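Local coordinates for alpha,alpha-trehalose-phosphate synthase (UDP-forming) (Burkholderia xenovorans, PDB 5HXA), which belongs to the family 20 glycosyltransferases, enzymes built on the two-domain GT-B fold, at residues Val74-Arg79 and Gln115-Thr120; Arg86-Ala91 and Ile175-Glu180. All blocks are in the same frame, centred on the assembly; numbering follows the deposited sequence.

Contact 1. Residues Val74-Arg79 and Gln115-Thr120. With EDO (1,2-ethanediol), chain J; EDO (1,2-ethanediol), chain B.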
ATOM      1  N   VAL A  74     -22.500 -26.098  -9.167  1.00 45.15           N
ATOM      2  CA  VAL A  74     -22.808 -25.667 -10.526  1.00 43.39           C
ATOM      3  C   VAL A  74     -21.513 -25.346 -11.256  1.00 41.77           C
ATOM      4  O   VAL A  74     -20.497 -24.992 -10.652  1.00 38.55           O
ATOM      5  CB  VAL A  74     -23.737 -24.433 -10.569  1.00 43.26           C
ATOM      6  CG1 VAL A  74     -25.108 -24.758 -10.028  1.00 46.92           C
ATOM      7  CG2 VAL A  74     -23.120 -23.293  -9.803  1.00 39.89           C
ATOM      8  N   GLY A  75     -21.568 -25.459 -12.583  1.00 41.23           N
ATOM      9  CA  GLY A  75     -20.480 -24.990 -13.412  1.00 43.72           C
ATOM     10  C   GLY A  75     -20.660 -23.538 -13.829  1.00 42.44           C
ATOM     11  O   GLY A  75     -21.709 -22.925 -13.635  1.00 40.93           O
ATOM     12  N   LEU A  76     -19.602 -22.987 -14.413  1.00 41.23           N
ATOM     13  CA  LEU A  76     -19.606 -21.635 -14.943  1.00 40.55           C
ATOM     14  C   LEU A  76     -19.146 -21.671 -16.390  1.00 40.50           C
ATOM     15  O   LEU A  76     -18.291 -22.479 -16.758  1.00 42.23           O
ATOM     16  CB  LEU A  76     -18.680 -20.711 -14.145  1.00 37.00           C
ATOM     17  CG  LEU A  76     -19.009 -20.422 -12.681  1.00 35.34           C
ATOM     18  CD1 LEU A  76     -17.899 -19.581 -12.061  1.00 30.74           C
ATOM     19  CD2 LEU A  76     -20.343 -19.710 -12.570  1.00 38.74           C
ATOM     20  N   THR A  77     -19.710 -20.787 -17.211  1.00 38.64           N
ATOM     21  CA  THR A  77     -19.188 -20.635 -18.562  1.00 43.46           C
ATOM     22  C   THR A  77     -17.764 -20.088 -18.506  1.00 42.46           C
ATOM     23  O   THR A  77     -17.313 -19.563 -17.483  1.00 39.07           O
ATOM     24  CB  THR A  77     -20.066 -19.696 -19.391  1.00 42.71           C
ATOM     25  OG1 THR A  77     -20.003 -18.380 -18.837  1.00 41.00           O
ATOM     26  CG2 THR A  77     -21.516 -20.170 -19.399  1.00 44.24           C
ATOM     27  N   LYS A  78     -17.047 -20.219 -19.625  1.00 40.09           N
ATOM     28  CA  LYS A  78     -15.701 -19.656 -19.687  1.00 44.46           C
ATOM     29  C   LYS A  78     -15.718 -18.150 -19.442  1.00 37.72           C
ATOM     30  O   LYS A  78     -14.842 -17.622 -18.748  1.00 35.83           O
ATOM     31  CB  LYS A  78     -15.040 -19.962 -21.034  1.00 50.89           C
ATOM     32  CG  LYS A  78     -13.660 -19.313 -21.167  1.00 56.71           C
ATOM     33  CD  LYS A  78     -12.988 -19.602 -22.502  1.00 68.19           C
ATOM     34  CE  LYS A  78     -11.774 -18.695 -22.712  1.00 69.66           C
ATOM     35  NZ  LYS A  78     -10.852 -18.684 -21.535  1.00 66.90           N
ATOM     36  N   ARG A  79     -16.706 -17.443 -20.002  1.00 35.20           N
ATOM     37  CA  ARG A  79     -16.792 -15.998 -19.801  1.00 36.54           C
ATOM     38  C   ARG A  79     -17.021 -15.653 -18.334  1.00 38.03           C
ATOM     39  O   ARG A  79     -16.402 -14.721 -17.802  1.00 34.79           O
ATOM     40  CB  ARG A  79     -17.908 -15.406 -20.661  1.00 40.39           C
ATOM     41  CG  ARG A  79     -18.085 -13.896 -20.485  1.00 44.84           C
ATOM     42  CD  ARG A  79     -19.107 -13.330 -21.468  1.00 59.52           C
ATOM     43  NE  ARG A  79     -20.483 -13.590 -21.045  1.00 66.18           N
ATOM     44  CZ  ARG A  79     -21.341 -12.649 -20.658  1.00 57.29           C
ATOM     45  NH1 ARG A  79     -20.973 -11.371 -20.652  1.00 50.95           N
ATOM     46  NH2 ARG A  79     -22.573 -12.987 -20.289  1.00 50.96           N
ATOM     47  N   GLN A 115     -20.380  -9.438 -10.500  1.00 24.41           N
ATOM     48  CA  GLN A 115     -21.722  -9.219  -9.964  1.00 26.78           C
ATOM     49  C   GLN A 115     -22.719 -10.211 -10.553  1.00 26.53           C
ATOM     50  O   GLN A 115     -23.578 -10.741  -9.833  1.00 24.39           O
ATOM     51  CB  GLN A 115     -22.164  -7.779 -10.234  1.00 25.97           C
ATOM     52  CG  GLN A 115     -21.406  -6.716  -9.412  1.00 27.38           C
ATOM     53  CD  GLN A 115     -21.804  -6.719  -7.926  1.00 44.91           C
ATOM     54  OE1 GLN A 115     -22.763  -7.388  -7.529  1.00 50.52           O
ATOM     55  NE2 GLN A 115     -21.065  -5.969  -7.104  1.00 56.33           N
ATOM     56  N   ARG A 116     -22.616 -10.486 -11.859  1.00 23.93           N
ATOM     57  CA  ARG A 116     -23.553 -11.401 -12.502  1.00 25.54           C
ATOM     58  C   ARG A 116     -23.440 -12.809 -11.928  1.00 30.93           C
ATOM     59  O   ARG A 116     -24.456 -13.473 -11.685  1.00 31.04           O
ATOM     60  CB  ARG A 116     -23.322 -11.418 -14.017  1.00 27.24           C
ATOM     61  CG  ARG A 116     -24.340 -12.253 -14.786  1.00 31.10           C
ATOM     62  CD  ARG A 116     -24.036 -12.299 -16.293  1.00 38.65           C
ATOM     63  NE  ARG A 116     -22.697 -12.820 -16.570  1.00 39.55           N
ATOM     64  CZ  ARG A 116     -21.676 -12.088 -17.009  1.00 39.57           C
ATOM     65  NH1 ARG A 116     -21.826 -10.789 -17.242  1.00 37.04           N
ATOM     66  NH2 ARG A 116     -20.498 -12.660 -17.223  1.00 38.28           N
ATOM     67  N   VAL A 117     -22.215 -13.282 -11.699  1.00 25.26           N
ATOM     68  CA  VAL A 117     -22.051 -14.626 -11.151  1.00 31.62           C
ATOM     69  C   VAL A 117     -22.592 -14.692  -9.726  1.00 26.41           C
ATOM     70  O   VAL A 117     -23.289 -15.644  -9.357  1.00 28.33           O
ATOM     71  CB  VAL A 117     -20.577 -15.061 -11.230  1.00 29.46           C
ATOM     72  CG1 VAL A 117     -20.315 -16.267 -10.330  1.00 25.53           C
ATOM     73  CG2 VAL A 117     -20.207 -15.378 -12.672  1.00 29.11           C
ATOM     74  N   ASN A 118     -22.296 -13.678  -8.910  1.00 24.74           N
ATOM     75  CA  ASN A 118     -22.847 -13.632  -7.558  1.00 26.37           C
ATOM     76  C   ASN A 118     -24.372 -13.692  -7.579  1.00 30.72           C
ATOM     77  O   ASN A 118     -24.981 -14.423  -6.789  1.00 30.93           O
ATOM     78  CB  ASN A 118     -22.369 -12.369  -6.837  1.00 28.13           C
ATOM     79  CG  ASN A 118     -21.087 -12.592  -6.040  1.00 27.82           C
ATOM     80  OD1 ASN A 118     -21.143 -12.932  -4.862  1.00 22.64           O
ATOM     81  ND2 ASN A 118     -19.931 -12.392  -6.675  1.00 21.19           N
ATOM     82  N   ALA A 119     -25.001 -12.948  -8.493  1.00 25.52           N
ATOM     83  CA  ALA A 119     -26.460 -12.953  -8.593  1.00 30.67           C
ATOM     84  C   ALA A 119     -26.988 -14.300  -9.073  1.00 33.27           C
ATOM     85  O   ALA A 119     -28.026 -14.775  -8.594  1.00 30.24           O
ATOM     86  CB  ALA A 119     -26.919 -11.840  -9.535  1.00 29.44           C
ATOM     87  N   THR A 120     -26.304 -14.914 -10.041  1.00 30.06           N
ATOM     88  CA  THR A 120     -26.756 -16.195 -10.565  1.00 32.21           C
ATOM     89  C   THR A 120     -26.689 -17.270  -9.490  1.00 35.10           C
ATOM     90  O   THR A 120     -27.647 -18.025  -9.288  1.00 32.56           O
ATOM     91  CB  THR A 120     -25.916 -16.588 -11.784  1.00 33.84           C
ATOM     92  OG1 THR A 120     -26.265 -15.743 -12.886  1.00 40.94           O
ATOM     93  CG2 THR A 120     -26.173 -18.035 -12.171  1.00 36.86           C
TER
HETATM   94  C1  EDO J 509     -20.968 -17.786 -22.349  1.00 58.13           C
HETATM   95  O1  EDO J 509     -21.602 -16.575 -21.919  1.00 56.08           O
HETATM   96  C2  EDO J 509     -19.598 -17.487 -22.952  1.00 59.00           C
HETATM   97  O2  EDO J 509     -18.642 -18.465 -22.511  1.00 58.85           O
HETATM   98  C1  EDO B 501     -18.103  -7.797 -22.718  1.00 66.84           C
HETATM   99  O1  EDO B 501     -16.911  -8.125 -21.995  1.00 70.44           O
HETATM  100  C2  EDO B 501     -19.071  -8.971 -22.679  1.00 62.38           C
HETATM  101  O2  EDO B 501     -19.537  -9.151 -21.338  1.00 59.43           O

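Contact 2. Residues Arg86-Ala91 and Ile175-Glu180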
ATOM      1  N   ARG A  86     -11.016 -15.369 -12.529  1.00 28.55           N
ATOM      2  CA  ARG A  86      -9.698 -14.913 -12.961  1.00 31.28           C
ATOM      3  C   ARG A  86      -9.604 -13.397 -12.947  1.00 28.66           C
ATOM      4  O   ARG A  86      -8.560 -12.837 -12.594  1.00 28.81           O
ATOM      5  CB  ARG A  86      -9.377 -15.434 -14.363  1.00 35.93           C
ATOM      6  CG  ARG A  86      -9.267 -16.938 -14.442  1.00 55.31           C
ATOM      7  CD  ARG A  86      -8.114 -17.385 -15.333  1.00 69.04           C
ATOM      8  NE  ARG A  86      -8.350 -17.100 -16.747  1.00 79.74           N
ATOM      9  CZ  ARG A  86      -7.696 -16.179 -17.446  1.00 83.24           C
ATOM     10  NH1 ARG A  86      -6.755 -15.448 -16.863  1.00 83.56           N
ATOM     11  NH2 ARG A  86      -7.976 -15.998 -18.732  1.00 82.64           N
ATOM     12  N   GLY A  87     -10.680 -12.718 -13.346  1.00 25.36           N
ATOM     13  CA  GLY A  87     -10.676 -11.277 -13.484  1.00 24.63           C
ATOM     14  C   GLY A  87     -10.839 -10.539 -12.170  1.00 25.67           C
ATOM     15  O   GLY A  87      -9.845 -10.225 -11.506  1.00 23.36           O
ATOM     16  N   PHE A  88     -12.079 -10.250 -11.772  1.00 23.29           N
ATOM     17  CA  PHE A  88     -12.252  -9.316 -10.663  1.00 22.39           C
ATOM     18  C   PHE A  88     -11.752  -9.905  -9.348  1.00 24.04           C
ATOM     19  O   PHE A  88     -11.069  -9.216  -8.585  1.00 20.80           O
ATOM     20  CB  PHE A  88     -13.704  -8.864 -10.532  1.00 21.61           C
ATOM     21  CG  PHE A  88     -13.868  -7.708  -9.581  1.00 23.71           C
ATOM     22  CD1 PHE A  88     -13.432  -6.429  -9.943  1.00 20.44           C
ATOM     23  CD2 PHE A  88     -14.399  -7.904  -8.314  1.00 21.64           C
ATOM     24  CE1 PHE A  88     -13.552  -5.362  -9.064  1.00 23.22           C
ATOM     25  CE2 PHE A  88     -14.525  -6.838  -7.429  1.00 19.03           C
ATOM     26  CZ  PHE A  88     -14.099  -5.570  -7.801  1.00 18.37           C
ATOM     27  N   SER A  89     -12.049 -11.177  -9.071  1.00 22.48           N
ATOM     28  CA  SER A  89     -11.608 -11.770  -7.809  1.00 22.47           C
ATOM     29  C   SER A  89     -10.085 -11.814  -7.715  1.00 19.99           C
ATOM     30  O   SER A  89      -9.492 -11.313  -6.753  1.00 19.96           O
ATOM     31  CB  SER A  89     -12.187 -13.181  -7.643  1.00 21.01           C
ATOM     32  OG  SER A  89     -13.593 -13.151  -7.487  1.00 21.11           O
ATOM     33  N   ASN A  90      -9.432 -12.412  -8.708  1.00 20.91           N
ATOM     34  CA  ASN A  90      -8.015 -12.714  -8.573  1.00 19.21           C
ATOM     35  C   ASN A  90      -7.088 -11.668  -9.180  1.00 22.03           C
ATOM     36  O   ASN A  90      -5.930 -11.584  -8.764  1.00 24.63           O
ATOM     37  CB  ASN A  90      -7.732 -14.095  -9.170  1.00 22.60           C
ATOM     38  CG  ASN A  90      -8.254 -15.198  -8.274  1.00 31.60           C
ATOM     39  OD1 ASN A  90      -8.450 -14.973  -7.082  1.00 36.25           O
ATOM     40  ND2 ASN A  90      -8.489 -16.372  -8.829  1.00 37.87           N
ATOM     41  N   ALA A  91      -7.555 -10.861 -10.131  1.00 23.96           N
ATOM     42  CA  ALA A  91      -6.705  -9.826 -10.702  1.00 24.84           C
ATOM     43  C   ALA A  91      -6.979  -8.438 -10.134  1.00 24.88           C
ATOM     44  O   ALA A  91      -6.190  -7.523 -10.386  1.00 22.13           O
ATOM     45  CB  ALA A  91      -6.851  -9.798 -12.232  1.00 25.51           C
ATOM     46  N   ILE A 175      -9.645   0.502  -5.393  1.00 17.57           N
ATOM     47  CA  ILE A 175     -10.564  -0.359  -6.149  1.00 17.61           C
ATOM     48  C   ILE A 175     -11.759   0.491  -6.578  1.00 16.47           C
ATOM     49  O   ILE A 175     -12.492   0.992  -5.714  1.00 18.81           O
ATOM     50  CB  ILE A 175     -11.024  -1.559  -5.308  1.00 19.66           C
ATOM     51  CG1 ILE A 175      -9.837  -2.450  -4.923  1.00 17.66           C
ATOM     52  CG2 ILE A 175     -12.115  -2.352  -6.038  1.00 17.15           C
ATOM     53  CD1 ILE A 175     -10.169  -3.376  -3.740  1.00 20.65           C
ATOM     54  N   PRO A 176     -12.005   0.691  -7.870  1.00 19.17           N
ATOM     55  CA  PRO A 176     -12.961   1.733  -8.286  1.00 21.63           C
ATOM     56  C   PRO A 176     -14.358   1.525  -7.713  1.00 19.49           C
ATOM     57  O   PRO A 176     -14.938   2.484  -7.189  1.00 19.18           O
ATOM     58  CB  PRO A 176     -12.925   1.653  -9.823  1.00 21.12           C
ATOM     59  CG  PRO A 176     -11.493   1.249 -10.094  1.00 20.94           C
ATOM     60  CD  PRO A 176     -11.206   0.207  -9.014  1.00 20.28           C
ATOM     61  N   PRO A 177     -14.946   0.300  -7.742  1.00 17.67           N
ATOM     62  CA  PRO A 177     -16.278   0.148  -7.117  1.00 16.68           C
ATOM     63  C   PRO A 177     -16.272  -0.166  -5.620  1.00 19.43           C
ATOM     64  O   PRO A 177     -17.221  -0.789  -5.127  1.00 20.58           O
ATOM     65  CB  PRO A 177     -16.896  -1.015  -7.903  1.00 17.70           C
ATOM     66  CG  PRO A 177     -15.703  -1.882  -8.222  1.00 18.65           C
ATOM     67  CD  PRO A 177     -14.578  -0.906  -8.517  1.00 19.89           C
ATOM     68  N   HIS A 178     -15.245   0.270  -4.882  1.00 19.13           N
ATOM     69  CA  HIS A 178     -15.131  -0.124  -3.477  1.00 19.31           C
ATOM     70  C   HIS A 178     -16.348   0.296  -2.658  1.00 18.93           C
ATOM     71  O   HIS A 178     -16.753  -0.425  -1.739  1.00 19.39           O
ATOM     72  CB  HIS A 178     -13.856   0.456  -2.855  1.00 19.16           C
ATOM     73  CG  HIS A 178     -13.846   1.951  -2.780  1.00 19.17           C
ATOM     74  ND1 HIS A 178     -13.464   2.746  -3.839  1.00 21.06           N
ATOM     75  CD2 HIS A 178     -14.166   2.795  -1.770  1.00 22.96           C
ATOM     76  CE1 HIS A 178     -13.560   4.018  -3.489  1.00 24.47           C
ATOM     77  NE2 HIS A 178     -13.986   4.073  -2.239  1.00 18.96           N
ATOM     78  N   GLU A 179     -16.950   1.453  -2.960  1.00 18.05           N
ATOM     79  CA  GLU A 179     -18.089   1.885  -2.144  1.00 21.05           C
ATOM     80  C   GLU A 179     -19.280   0.942  -2.288  1.00 24.85           C
ATOM     81  O   GLU A 179     -19.952   0.615  -1.298  1.00 20.65           O
ATOM     82  CB  GLU A 179     -18.481   3.316  -2.504  1.00 24.31           C
ATOM     83  CG  GLU A 179     -17.336   4.277  -2.324  1.00 39.08           C
ATOM     84  CD  GLU A 179     -17.793   5.676  -2.001  1.00 60.51           C
ATOM     85  OE1 GLU A 179     -17.261   6.263  -1.031  1.00 62.35           O
ATOM     86  OE2 GLU A 179     -18.690   6.179  -2.709  1.00 66.06           O
ATOM     87  N   GLU A 180     -19.556   0.490  -3.512  1.00 20.65           N
ATOM     88  CA  GLU A 180     -20.658  -0.442  -3.728  1.00 22.14           C
ATOM     89  C   GLU A 180     -20.397  -1.774  -3.028  1.00 20.74           C
ATOM     90  O   GLU A 180     -21.326  -2.413  -2.507  1.00 21.82           O
ATOM     91  CB  GLU A 180     -20.850  -0.634  -5.239  1.00 27.33           C
ATOM     92  CG  GLU A 180     -21.930  -1.607  -5.636  1.00 44.06           C
ATOM     93  CD  GLU A 180     -22.222  -1.562  -7.130  1.00 51.38           C
ATOM     94  OE1 GLU A 180     -21.264  -1.641  -7.938  1.00 33.62           O
ATOM     95  OE2 GLU A 180     -23.412  -1.431  -7.488  1.00 61.40           O
TER

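Contact 1. Residues Val74-Arg79 and Gln115-Thr120
Leu-76, in strand 69-76, meets Val-117 of helix 108-126 tip to tip: its CD2 methyl lies 4.1 Å from Val-117 CG1, and both residues are buried. The valine's CG1 stands anti to its backbone N (chi1 164°), which carries that methyl out from the helix to the leucine. Next comes Thr-77, the N-cap of helix 78-97, its OG1 taking a hydrogen bond from the backbone N of Asp-80. In the first turn of the helix, Arg-79 extends its chain and bends it at CG-CD (chi3 78°), laying its guanidinium flat on that of Arg-116. The two chains cross at about a right angle, yet the end groups are stacked, centres 3.7 Å apart and planes 17° from parallel. Arg-79 NH2 sits over the centre of the Arg-116 group, 3.5 Å from its CZ. Two like charges are thus brought together; the salt bridge from Arg-116 NH2 to Asp-80 probably eases the repulsion, and the same NH2 also bonds Gln-83 OE1. Arg-79 has 1,2-ethanediol at its edge, weakly bonded from NH1 to O2 of the chain B molecule (2.7 Å) and from NE to O1 of the chain J molecule (3.3 Å). The contact grades from apolar to charged where strand 69-76 turns into helix 78-97 alongside helix 108-126, with Tyr-84 touching both Leu-76 and Val-117.

Contact 2. Residues Arg86-Ala91 and Ile175-Glu180
In the domain of this GT-B protein that holds the ten-stranded mixed sheet, helix 78-97 sends the Phe-88 side chain onto a type I beta turn, Ile-175 to His-178, that leads into helix 178-185. Phe-88 lies in a wider pi-type turn, 86-91; its chi1 of -169° turns the ring away from the backbone N and out from the helix, and the far end of the ring does the touching. Its CZ comes within 4.0 Å of Pro-177 CG and 4.2 Å of the Ile-175 CG2 methyl, a small apolar meeting in which the ring and the proline run past each other in opposite directions. Ile-175 also touches Thr-96, further along the same helix. Tyr-111 and Tyr-114 of helix 108-126 also meet the Phe-88 ring, with planes inclined by about 50° and 55°, and Tyr-111 touches Pro-177 as well. Pro-176, the next residue in the turn after Ile-175, packs on Asp-414 of the second subunit. The turn itself is held by the carbonyl of Ile-175, whose O accepts two bonds: one from the backbone N of His-178 at 3.0 Å, the other from that residue's imidazole, ND1 to O 2.7 Å, with the oxygen in the ring plane.

Helix 78-97 is the element common to both contacts: contact 1 takes its first turn and the end of the strand before it, contact 2 its middle. Their centres lie 15 Å apart, and the nearest atoms come to about 4 Å without touching. Along the chain the segments alternate, 74-79, 86-91, 115-120, 175-180, so the two pairings cross. Helix 108-126 gives contact 1 its second segment and borders contact 2 through Tyr-111 and Tyr-114. Together the contacts tie one helix to a neighbouring helix and to a later turn, all on one side of the chain's centre, with the subunit interface reached beside contact 2.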